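Local coordinates for protein fucose-specific lectin (Aleuria aurantia, PDB 6GKE) that binds L-fucose with strongest preference for alpha-1,6-linked core fucose on glycoproteins, and forms homodimers of six-bladed beta-propellers, at residues L5-I10 / K58-L63; Q224-W229 / L236-Y241; S161-T166 / T185-R190. The protein carries 1 engineered substitution. All blocks are in the same frame, centred on the assembly; numbering follows the deposited sequence. Where two conformers were deposited one is given.

Contact 1: residues L5-I10 / K58-L63. With EDO (1,2-ethanediol), chain I; EDO (1,2-ethanediol), chain B.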
loop_
_atom_site.group_PDB
_atom_site.type_symbol
_atom_site.label_atom_id
_atom_site.label_comp_id
_atom_site.label_asym_id
_atom_site.label_seq_id
_atom_site.Cartn_x
_atom_site.Cartn_y
_atom_site.Cartn_z
ATOM N N LEU A 5 -3.367 -6.375 0.145
ATOM C CA LEU A 5 -2.515 -5.662 -0.789
ATOM C C LEU A 5 -3.064 -4.248 -1.005
ATOM O O LEU A 5 -4.227 -4.061 -1.365
ATOM C CB LEU A 5 -2.474 -6.445 -2.101
ATOM C CG LEU A 5 -1.673 -5.821 -3.241
ATOM C CD1 LEU A 5 -0.182 -5.855 -2.944
ATOM C CD2 LEU A 5 -1.997 -6.550 -4.540
ATOM N N TYR A 6 -2.202 -3.245 -0.838
ATOM C CA TYR A 6 -2.607 -1.860 -1.056
ATOM C C TYR A 6 -2.879 -1.659 -2.548
ATOM O O TYR A 6 -2.028 -1.981 -3.372
ATOM C CB TYR A 6 -1.539 -0.886 -0.560
ATOM C CG TYR A 6 -1.791 0.554 -0.918
ATOM C CD1 TYR A 6 -2.964 1.193 -0.551
ATOM C CD2 TYR A 6 -0.851 1.277 -1.630
ATOM C CE1 TYR A 6 -3.193 2.520 -0.872
ATOM C CE2 TYR A 6 -1.059 2.608 -1.947
ATOM C CZ TYR A 6 -2.238 3.227 -1.576
ATOM O OH TYR A 6 -2.420 4.542 -1.898
ATOM N N THR A 7 -4.059 -1.114 -2.848
ATOM C CA THR A 7 -4.617 -0.915 -4.209
ATOM C C THR A 7 -5.050 -2.243 -4.841
ATOM O O THR A 7 -5.322 -2.299 -6.040
ATOM C CB THR A 7 -3.752 -0.059 -5.155
ATOM O OG1 THR A 7 -2.611 -0.760 -5.650
ATOM C CG2 THR A 7 -3.324 1.240 -4.513
ATOM N N SER A 8 -5.232 -3.285 -4.022
ATOM C CA SER A 8 -6.004 -4.447 -4.446
ATOM C C SER A 8 -7.373 -3.995 -4.954
ATOM O O SER A 8 -8.011 -3.131 -4.357
ATOM C CB SER A 8 -6.203 -5.387 -3.286
ATOM O OG SER A 8 -7.024 -6.495 -3.623
ATOM N N LYS A 9 -7.872 -4.670 -5.988
ATOM C CA LYS A 9 -9.276 -4.555 -6.307
ATOM C C LYS A 9 -10.077 -5.381 -5.293
ATOM O O LYS A 9 -9.531 -6.161 -4.514
ATOM C CB LYS A 9 -9.542 -4.940 -7.764
ATOM C CG LYS A 9 -9.075 -3.892 -8.767
ATOM C CD LYS A 9 -7.572 -3.801 -8.963
ATOM C CE LYS A 9 -7.232 -3.020 -10.215
ATOM N NZ LYS A 9 -5.768 -2.889 -10.419
ATOM N N ILE A 10 -11.388 -5.157 -5.301
ATOM C CA ILE A 10 -12.310 -5.781 -4.367
ATOM C C ILE A 10 -13.505 -6.289 -5.170
ATOM O O ILE A 10 -13.920 -5.659 -6.132
ATOM C CB ILE A 10 -12.768 -4.794 -3.272
ATOM C CG1 ILE A 10 -11.589 -4.082 -2.607
ATOM C CG2 ILE A 10 -13.642 -5.492 -2.241
ATOM C CD1 ILE A 10 -11.994 -2.928 -1.718
ATOM N N LYS A 58 -2.610 -12.327 -11.174
ATOM C CA LYS A 58 -1.481 -11.418 -11.218
ATOM C C LYS A 58 -1.624 -10.406 -10.081
ATOM O O LYS A 58 -2.731 -10.071 -9.664
ATOM C CB LYS A 58 -1.368 -10.699 -12.566
ATOM C CG LYS A 58 -2.355 -9.565 -12.816
ATOM C CD LYS A 58 -2.015 -8.783 -14.064
ATOM C CE LYS A 58 -2.902 -7.576 -14.275
ATOM N NZ LYS A 58 -2.432 -6.789 -15.438
ATOM N N LEU A 59 -0.495 -9.913 -9.577
ATOM C CA LEU A 59 -0.558 -8.873 -8.565
ATOM C C LEU A 59 -1.315 -7.674 -9.150
ATOM O O LEU A 59 -1.087 -7.289 -10.293
ATOM C CB LEU A 59 0.843 -8.484 -8.084
ATOM C CG LEU A 59 1.416 -9.325 -6.941
ATOM C CD1 LEU A 59 0.645 -9.112 -5.649
ATOM C CD2 LEU A 59 1.478 -10.803 -7.271
ATOM N N PHE A 60 -2.216 -7.100 -8.345
ATOM C CA PHE A 60 -3.053 -5.939 -8.715
ATOM C C PHE A 60 -4.069 -6.320 -9.801
ATOM O O PHE A 60 -4.602 -5.453 -10.483
ATOM C CB PHE A 60 -2.200 -4.724 -9.111
ATOM C CG PHE A 60 -1.128 -4.413 -8.100
ATOM C CD1 PHE A 60 -1.427 -3.713 -6.944
ATOM C CD2 PHE A 60 0.174 -4.854 -8.281
ATOM C CE1 PHE A 60 -0.453 -3.462 -5.991
ATOM C CE2 PHE A 60 1.151 -4.592 -7.332
ATOM C CZ PHE A 60 0.834 -3.899 -6.189
ATOM N N SER A 61 -4.401 -7.609 -9.903
ATOM C CA SER A 61 -5.422 -8.068 -10.823
ATOM C C SER A 61 -6.740 -7.361 -10.553
ATOM O O SER A 61 -7.157 -7.211 -9.400
ATOM C CB SER A 61 -5.648 -9.551 -10.673
ATOM O OG SER A 61 -6.721 -10.009 -11.490
ATOM N N PRO A 62 -7.519 -7.037 -11.604
ATOM C CA PRO A 62 -8.910 -6.666 -11.380
ATOM C C PRO A 62 -9.688 -7.890 -10.872
ATOM O O PRO A 62 -9.240 -9.034 -11.034
ATOM C CB PRO A 62 -9.365 -6.198 -12.764
ATOM C CG PRO A 62 -8.541 -7.044 -13.706
ATOM C CD PRO A 62 -7.186 -7.132 -13.038
ATOM N N LEU A 63 -10.839 -7.632 -10.246
ATOM C CA LEU A 63 -11.700 -8.673 -9.684
ATOM C C LEU A 63 -13.162 -8.318 -9.958
ATOM O O LEU A 63 -13.544 -7.147 -9.977
ATOM C CB LEU A 63 -11.519 -8.796 -8.170
ATOM C CG LEU A 63 -10.154 -9.263 -7.672
ATOM C CD1 LEU A 63 -10.092 -9.167 -6.153
ATOM C CD2 LEU A 63 -9.837 -10.681 -8.128
HETATM C C1 EDO I . 0.949 -2.195 -2.771
HETATM O O1 EDO I . 0.602 -0.989 -3.446
HETATM C C2 EDO I . 2.209 -2.272 -1.909
HETATM O O2 EDO I . 2.006 -3.084 -0.701
HETATM C C1 EDO B . 0.892 -2.823 2.153
HETATM O O1 EDO B . 0.441 -1.854 3.095
HETATM C C2 EDO B . -0.092 -3.499 1.197
HETATM O O2 EDO B . 0.486 -3.711 -0.137
HETATM O O HOH W 1 -6.003 -6.654 -7.002
HETATM O O HOH W 2 -15.509 -6.011 -8.384
#
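Lys-9 reaches Phe-60 through a kinked chain: CG stands beside the backbone N (chi1 -74°), and a bend at chi2 of 73° sends the remainder of the chain alongside 60-62 instead of away from it. The ammonium NZ then donates to Phe-60 O at 2.8 Å, tilted from the carbonyl plane, while CG packs 3.8 Å from Pro-62 CA. Leu-5 has CG beside its carbonyl carbon (chi1 177°), and this places CD2 over one face of the Phe-60 ring, a CH-pi contact 4.0 Å from the centroid. The same methyl also meets Leu-59 CD1. Tyr-6 O lies at the edge of that ring, 3.4 Å from CE1, and accepts from Thr-7 OG1 and from a bound 1,2-ethanediol. Both segments carry a type II beta turn, Leu-5 to Ser-8 and Lys-58 to Ser-61, each leading into the first strand of a blade in the six-bladed propeller, so the contact joins equivalent entry loops of neighbouring blades. Two waters extend it: one links Lys-9 N to Ser-61 O, and the other donates to both Ile-10 O and Leu-63 O, 2.8 Å from each. Gln-28 also binds backbone atoms of both segments. On the dimer side, Tyr-6 stacks on Tyr-6 of the second subunit, and Leu-59 O accepts from Trp-312 NE1 of that subunit.

Contact 2: residues Q224-W229 / L236-Y241. Engineered in segment 224-229: Gln-224 (natural residue Asn). With FUC (alpha-L-fucopyranose), chain G; FUC (alpha-L-fucopyranose), chain F.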
loop_
_atom_site.group_PDB
_atom_site.type_symbol
_atom_site.label_atom_id
_atom_site.label_comp_id
_atom_site.label_asym_id
_atom_site.label_seq_id
_atom_site.Cartn_x
_atom_site.Cartn_y
_atom_site.Cartn_z
ATOM N N GLN A 224 -35.311 -0.402 -8.814
ATOM C CA GLN A 224 -34.378 0.485 -8.150
ATOM C C GLN A 224 -32.968 0.186 -8.667
ATOM O O GLN A 224 -32.571 -0.974 -8.761
ATOM C CB GLN A 224 -34.423 0.282 -6.637
ATOM C CG GLN A 224 -35.773 0.592 -6.011
ATOM C CD GLN A 224 -36.140 2.056 -6.068
ATOM O OE1 GLN A 224 -35.306 2.936 -5.860
ATOM N NE2 GLN A 224 -37.409 2.330 -6.326
ATOM N N ILE A 225 -32.223 1.245 -8.989
ATOM C CA ILE A 225 -30.817 1.121 -9.373
ATOM C C ILE A 225 -30.021 2.072 -8.484
ATOM O O ILE A 225 -30.474 3.184 -8.221
ATOM C CB ILE A 225 -30.562 1.439 -10.864
ATOM C CG1 ILE A 225 -31.573 0.747 -11.779
ATOM C CG2 ILE A 225 -29.128 1.090 -11.237
ATOM C CD1 ILE A 225 -31.526 1.215 -13.216
ATOM N N ARG A 226 -28.841 1.635 -8.041
ATOM C CA ARG A 226 -27.908 2.525 -7.370
ATOM C C ARG A 226 -26.546 2.382 -8.046
ATOM O O ARG A 226 -26.064 1.266 -8.241
ATOM C CB ARG A 226 -27.782 2.211 -5.876
ATOM C CG ARG A 226 -29.093 2.243 -5.102
ATOM C CD ARG A 226 -29.717 3.627 -5.017
ATOM N NE ARG A 226 -30.932 3.639 -4.206
ATOM C CZ ARG A 226 -32.166 3.456 -4.672
ATOM N NH1 ARG A 226 -32.389 3.307 -5.967
ATOM N NH2 ARG A 226 -33.182 3.426 -3.826
ATOM N N VAL A 227 -25.954 3.524 -8.404
ATOM C CA VAL A 227 -24.635 3.577 -9.008
ATOM C C VAL A 227 -23.726 4.311 -8.021
ATOM O O VAL A 227 -24.062 5.407 -7.567
ATOM C CB VAL A 227 -24.666 4.281 -10.377
ATOM C CG1 VAL A 227 -23.298 4.315 -11.027
ATOM C CG2 VAL A 227 -25.681 3.638 -11.307
ATOM N N TYR A 228 -22.590 3.685 -7.701
ATOM C CA TYR A 228 -21.615 4.203 -6.751
ATOM C C TYR A 228 -20.333 4.565 -7.489
ATOM O O TYR A 228 -19.902 3.843 -8.386
ATOM C CB TYR A 228 -21.294 3.173 -5.665
ATOM C CG TYR A 228 -22.511 2.829 -4.860
ATOM C CD1 TYR A 228 -22.984 3.707 -3.900
ATOM C CD2 TYR A 228 -23.248 1.690 -5.124
ATOM C CE1 TYR A 228 -24.161 3.457 -3.213
ATOM C CE2 TYR A 228 -24.423 1.423 -4.444
ATOM C CZ TYR A 228 -24.890 2.313 -3.492
ATOM O OH TYR A 228 -26.080 2.071 -2.862
ATOM N N TRP A 229 -19.695 5.654 -7.066
ATOM C CA TRP A 229 -18.349 5.922 -7.540
ATOM C C TRP A 229 -17.541 6.617 -6.454
ATOM O O TRP A 229 -18.065 7.340 -5.615
ATOM C CB TRP A 229 -18.326 6.714 -8.851
ATOM C CG TRP A 229 -18.977 8.060 -8.837
ATOM C CD1 TRP A 229 -18.408 9.271 -8.577
ATOM C CD2 TRP A 229 -20.340 8.327 -9.199
ATOM N NE1 TRP A 229 -19.332 10.269 -8.733
ATOM C CE2 TRP A 229 -20.525 9.721 -9.117
ATOM C CE3 TRP A 229 -21.418 7.517 -9.568
ATOM C CZ2 TRP A 229 -21.747 10.320 -9.415
ATOM C CZ3 TRP A 229 -22.625 8.110 -9.861
ATOM C CH2 TRP A 229 -22.787 9.495 -9.781
ATOM N N LEU A 236 -17.423 8.951 -1.205
ATOM C CA LEU A 236 -18.276 8.086 -2.002
ATOM C C LEU A 236 -19.490 8.873 -2.513
ATOM O O LEU A 236 -20.101 9.631 -1.756
ATOM C CB LEU A 236 -18.724 6.928 -1.104
ATOM C CG LEU A 236 -19.680 5.911 -1.722
ATOM C CD1 LEU A 236 -19.042 5.197 -2.903
ATOM C CD2 LEU A 236 -20.129 4.906 -0.672
ATOM N N TYR A 237 -19.845 8.644 -3.783
ATOM C CA TYR A 237 -21.052 9.183 -4.393
ATOM C C TYR A 237 -22.021 8.051 -4.722
ATOM O O TYR A 237 -21.599 6.947 -5.092
ATOM C CB TYR A 237 -20.735 9.920 -5.695
ATOM C CG TYR A 237 -20.058 11.246 -5.485
ATOM C CD1 TYR A 237 -18.701 11.305 -5.213
ATOM C CD2 TYR A 237 -20.759 12.439 -5.542
ATOM C CE1 TYR A 237 -18.056 12.511 -4.997
ATOM C CE2 TYR A 237 -20.126 13.659 -5.343
ATOM C CZ TYR A 237 -18.772 13.693 -5.068
ATOM O OH TYR A 237 -18.144 14.890 -4.862
ATOM N N GLU A 238 -23.315 8.376 -4.644
ATOM C CA GLU A 238 -24.376 7.487 -5.093
ATOM C C GLU A 238 -25.343 8.267 -5.983
ATOM O O GLU A 238 -25.799 9.353 -5.603
ATOM C CB GLU A 238 -25.170 6.930 -3.911
ATOM C CG GLU A 238 -26.271 5.958 -4.300
ATOM C CD GLU A 238 -27.247 5.693 -3.171
ATOM O OE1 GLU A 238 -28.003 6.629 -2.831
ATOM O OE2 GLU A 238 -27.262 4.562 -2.630
ATOM N N ALA A 239 -25.683 7.684 -7.139
ATOM C CA ALA A 239 -26.823 8.106 -7.942
ATOM C C ALA A 239 -27.912 7.047 -7.793
ATOM O O ALA A 239 -27.624 5.857 -7.859
ATOM C CB ALA A 239 -26.437 8.268 -9.389
ATOM N N ALA A 240 -29.157 7.496 -7.615
ATOM C CA ALA A 240 -30.271 6.590 -7.370
ATOM C C ALA A 240 -31.349 6.766 -8.439
ATOM O O ALA A 240 -31.787 7.886 -8.715
ATOM C CB ALA A 240 -30.861 6.829 -6.005
ATOM N N TYR A 241 -31.798 5.634 -8.987
ATOM C CA TYR A 241 -32.915 5.572 -9.900
ATOM C C TYR A 241 -34.090 4.876 -9.219
ATOM O O TYR A 241 -33.950 3.756 -8.727
ATOM C CB TYR A 241 -32.553 4.781 -11.157
ATOM C CG TYR A 241 -33.658 4.656 -12.175
ATOM C CD1 TYR A 241 -33.829 5.614 -13.158
ATOM C CD2 TYR A 241 -34.508 3.561 -12.178
ATOM C CE1 TYR A 241 -34.824 5.493 -14.116
ATOM C CE2 TYR A 241 -35.511 3.429 -13.122
ATOM C CZ TYR A 241 -35.667 4.398 -14.094
ATOM O OH TYR A 241 -36.643 4.263 -15.040
HETATM C C1 FUC G . -32.571 5.663 -1.027
HETATM C C2 FUC G . -31.229 6.364 -1.181
HETATM C C3 FUC G . -30.206 5.766 -0.213
HETATM C C4 FUC G . -30.136 4.243 -0.386
HETATM C C5 FUC G . -31.533 3.671 -0.210
HETATM C C6 FUC G . -31.614 2.160 -0.377
HETATM O O1 FUC G . -33.120 5.981 0.254
HETATM O O2 FUC G . -31.400 7.762 -0.923
HETATM O O3 FUC G . -28.943 6.400 -0.404
HETATM O O4 FUC G . -29.678 3.867 -1.693
HETATM O O5 FUC G . -32.419 4.249 -1.168
HETATM C C1 FUC F . -33.618 3.323 -19.454
HETATM C C2 FUC F . -32.397 4.176 -19.149
HETATM C C3 FUC F . -32.479 4.726 -17.725
HETATM C C4 FUC F . -32.655 3.570 -16.741
HETATM C C5 FUC F . -33.928 2.818 -17.106
HETATM C C6 FUC F . -34.189 1.628 -16.191
HETATM O O1 FUC F . -34.736 4.197 -19.523
HETATM O O2 FUC F . -32.300 5.232 -20.116
HETATM O O3 FUC F . -31.344 5.542 -17.434
HETATM O O4 FUC F . -31.567 2.647 -16.821
HETATM O O5 FUC F . -33.812 2.322 -18.448
#
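Arg-226 and Glu-238 bind one fucose together from adjacent strands of an antiparallel beta hairpin, the middle pair of a four-stranded propeller blade. Glu-238 OE1 accepts from the sugar O3 at 2.6 Å and OE2 from O4 at 2.7 Å, while Arg-226 NE donates to O4 and NH2 to O5. Their flat groups are turned 80° apart and form no salt bridge, since NE and OE2 stay 4.1 Å apart; the sugar O4 joins them instead. Trp-298 NE1 of the next blade also bonds to this sugar. The engineered Gln-224 takes NH1 and NH2 end-on through OE1, which lies in the guanidinium plane; NH1 also donates to Ile-225 O, and these bonds together restrain the guanidinium's rotation. On the same sheet face, Ala-240 CB lies over one side of the guanidinium. Tyr-228 OH makes a weak bond to Glu-238 OE2, its ring lying alongside that carboxylate chain. Beneath these groups, paired backbone bonds join Ile-225 with Tyr-241, Val-227 with Ala-239 and Trp-229 with Tyr-237. The sheet face with Ile-225 and Tyr-241 looks to a different fucose: C4 of that sugar lies over one face of the Tyr-241 ring, offset toward its rim. Farther along, Trp-229 and Tyr-237 are 4° from parallel but slid apart, with centroids 4.9 Å apart. Tyr-237 CB sits over the indole, 3.5 Å from the centroid of its five-membered ring.

Contact 3: residues S161-T166 / T185-R190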
loop_
_atom_site.group_PDB
_atom_site.type_symbol
_atom_site.label_atom_id
_atom_site.label_comp_id
_atom_site.label_asym_id
_atom_site.label_seq_id
_atom_site.Cartn_x
_atom_site.Cartn_y
_atom_site.Cartn_z
ATOM N N SER A 161 -16.554 4.496 -25.270
ATOM C CA SER A 161 -15.241 5.089 -25.457
ATOM C C SER A 161 -14.828 5.716 -24.124
ATOM O O SER A 161 -15.454 6.683 -23.685
ATOM C CB SER A 161 -15.271 6.096 -26.566
ATOM O OG SER A 161 -13.994 6.671 -26.781
ATOM N N THR A 162 -13.814 5.136 -23.468
ATOM C CA THR A 162 -13.666 5.324 -22.025
ATOM C C THR A 162 -12.370 6.049 -21.668
ATOM O O THR A 162 -11.410 6.102 -22.439
ATOM C CB THR A 162 -13.715 3.983 -21.278
ATOM O OG1 THR A 162 -12.472 3.299 -21.413
ATOM C CG2 THR A 162 -14.829 3.083 -21.764
ATOM N N VAL A 163 -12.331 6.545 -20.432
ATOM C CA VAL A 163 -11.064 6.928 -19.833
ATOM C C VAL A 163 -10.179 5.688 -19.763
ATOM O O VAL A 163 -10.663 4.556 -19.720
ATOM C CB VAL A 163 -11.216 7.561 -18.439
ATOM C CG1 VAL A 163 -12.061 8.820 -18.482
ATOM C CG2 VAL A 163 -11.738 6.581 -17.404
ATOM N N PRO A 164 -8.843 5.860 -19.714
ATOM C CA PRO A 164 -7.940 4.723 -19.573
ATOM C C PRO A 164 -8.296 3.899 -18.327
ATOM O O PRO A 164 -8.414 4.440 -17.230
ATOM C CB PRO A 164 -6.554 5.373 -19.429
ATOM C CG PRO A 164 -6.705 6.722 -20.093
ATOM C CD PRO A 164 -8.127 7.140 -19.795
ATOM N N GLY A 165 -8.464 2.592 -18.501
ATOM C CA GLY A 165 -8.717 1.711 -17.366
ATOM C C GLY A 165 -9.941 2.116 -16.555
ATOM O O GLY A 165 -9.940 2.006 -15.326
ATOM N N THR A 166 -11.011 2.534 -17.236
ATOM C CA THR A 166 -12.237 2.988 -16.581
ATOM C C THR A 166 -12.739 1.989 -15.536
ATOM O O THR A 166 -12.705 0.768 -15.721
ATOM C CB THR A 166 -13.350 3.217 -17.613
ATOM O OG1 THR A 166 -14.492 3.743 -16.940
ATOM C CG2 THR A 166 -13.737 1.968 -18.375
ATOM N N THR A 185 -14.715 9.484 -22.059
ATOM C CA THR A 185 -13.525 10.304 -22.220
ATOM C C THR A 185 -13.743 11.756 -21.766
ATOM O O THR A 185 -12.767 12.450 -21.563
ATOM C CB THR A 185 -13.009 10.253 -23.665
ATOM O OG1 THR A 185 -14.079 10.559 -24.562
ATOM C CG2 THR A 185 -12.415 8.906 -24.017
ATOM N N ASP A 186 -14.997 12.209 -21.621
ATOM C CA ASP A 186 -15.314 13.546 -21.082
ATOM C C ASP A 186 -15.432 13.525 -19.548
ATOM O O ASP A 186 -15.889 14.501 -18.960
ATOM C CB ASP A 186 -16.586 14.110 -21.723
ATOM C CG ASP A 186 -17.827 13.248 -21.564
ATOM O OD1 ASP A 186 -17.692 12.072 -21.139
ATOM O OD2 ASP A 186 -18.922 13.757 -21.868
ATOM N N ASN A 187 -15.033 12.410 -18.917
ATOM C CA ASN A 187 -15.080 12.164 -17.453
ATOM C C ASN A 187 -16.511 12.025 -16.916
ATOM O O ASN A 187 -16.700 11.909 -15.704
ATOM C CB ASN A 187 -14.305 13.213 -16.652
ATOM C CG ASN A 187 -12.810 13.060 -16.819
ATOM O OD1 ASN A 187 -12.299 11.953 -16.939
ATOM N ND2 ASN A 187 -12.095 14.170 -16.813
ATOM N N LYS A 188 -17.507 11.967 -17.800
ATOM C CA LYS A 188 -18.853 11.684 -17.360
ATOM C C LYS A 188 -19.037 10.176 -17.220
ATOM O O LYS A 188 -18.634 9.404 -18.095
ATOM C CB LYS A 188 -19.879 12.203 -18.365
ATOM C CG LYS A 188 -19.936 13.713 -18.493
ATOM C CD LYS A 188 -20.988 14.364 -17.638
ATOM C CE LYS A 188 -21.156 15.840 -17.931
ATOM N NZ LYS A 188 -19.856 16.547 -18.003
ATOM N N ILE A 189 -19.689 9.771 -16.132
ATOM C CA ILE A 189 -20.250 8.430 -16.011
ATOM C C ILE A 189 -21.393 8.344 -17.020
ATOM O O ILE A 189 -22.248 9.230 -17.042
ATOM C CB ILE A 189 -20.772 8.106 -14.595
ATOM C CG1 ILE A 189 -19.857 8.609 -13.476
ATOM C CG2 ILE A 189 -21.023 6.608 -14.468
ATOM C CD1 ILE A 189 -18.509 7.950 -13.465
ATOM N N ARG A 190 -21.396 7.288 -17.833
ATOM C CA ARG A 190 -22.425 7.036 -18.826
ATOM C C ARG A 190 -22.975 5.625 -18.611
ATOM O O ARG A 190 -22.442 4.850 -17.825
ATOM C CB ARG A 190 -21.845 7.170 -20.235
ATOM C CG ARG A 190 -21.267 8.536 -20.560
ATOM C CD ARG A 190 -22.330 9.587 -20.787
ATOM N NE ARG A 190 -21.733 10.823 -21.265
ATOM C CZ ARG A 190 -22.414 11.920 -21.571
ATOM N NH1 ARG A 190 -23.736 11.929 -21.500
ATOM N NH2 ARG A 190 -21.755 13.007 -21.941
HETATM O O HOH W 3 -13.865 9.418 -27.076
#
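Thr-185 sets its methyl CG2 3.4 Å from the backbone Thr-162 O, with Ser-161 OG somewhat farther off. With chi1 at 52°, OG1 sits between the backbone N and the carbonyl carbon, while CG2 lies beside N, anti to the carbonyl carbon. Next to this, Val-163 CG1 meets Asn-187 OD1 at 3.5 Å, the two side chains crossing at about a right angle. Val-163 and Thr-162 are buried, and Thr-162 OG1 donates to Val-163 O from above the carbonyl plane. The outer side is looser. The backbone bond from Thr-185 N to Ser-161 O is weak, 3.3 Å long with an angle of 130° at the hydrogen, and Thr-185 OG1 reaches Ser-161 OG through a shared water, 2.8 Å from each oxygen. Thr-185 is itself exposed. Beyond it, Asp-186 turns back within its own segment to form a salt bridge with Arg-190, using the syn lone pair of OD2 toward NH2. Only 198 Å² is buried between the segments. The pairing sets the end of outer strand 153-162 and the type II turn from Val-163 to Thr-166 beside the loop joining strands 177-183 and 188-194, an inter-blade contact of the beta-propeller.

Overall arrangement
Contacts 1 and 2 are buried, whereas contact 3 is partly buried with an exposed threonine on its solvent side. Contact 2 lies within one blade and repeats the regular antiparallel pairing of its two strands; contacts 1 and 3 instead join neighbouring blades through loops and turns, where regular strand pairing gives way to side-chain contacts and water bridges. Chemistry follows place: fucose bonds at contact 2, a lysine-to-carbonyl bond and CH-pi packing at contact 1 beside the dimer partner, and one weak backbone bond at contact 3. Contacts 2 and 3 have centres about 17 Å apart, while contacts 1 and 2 lie on opposite sides of the chain's centre.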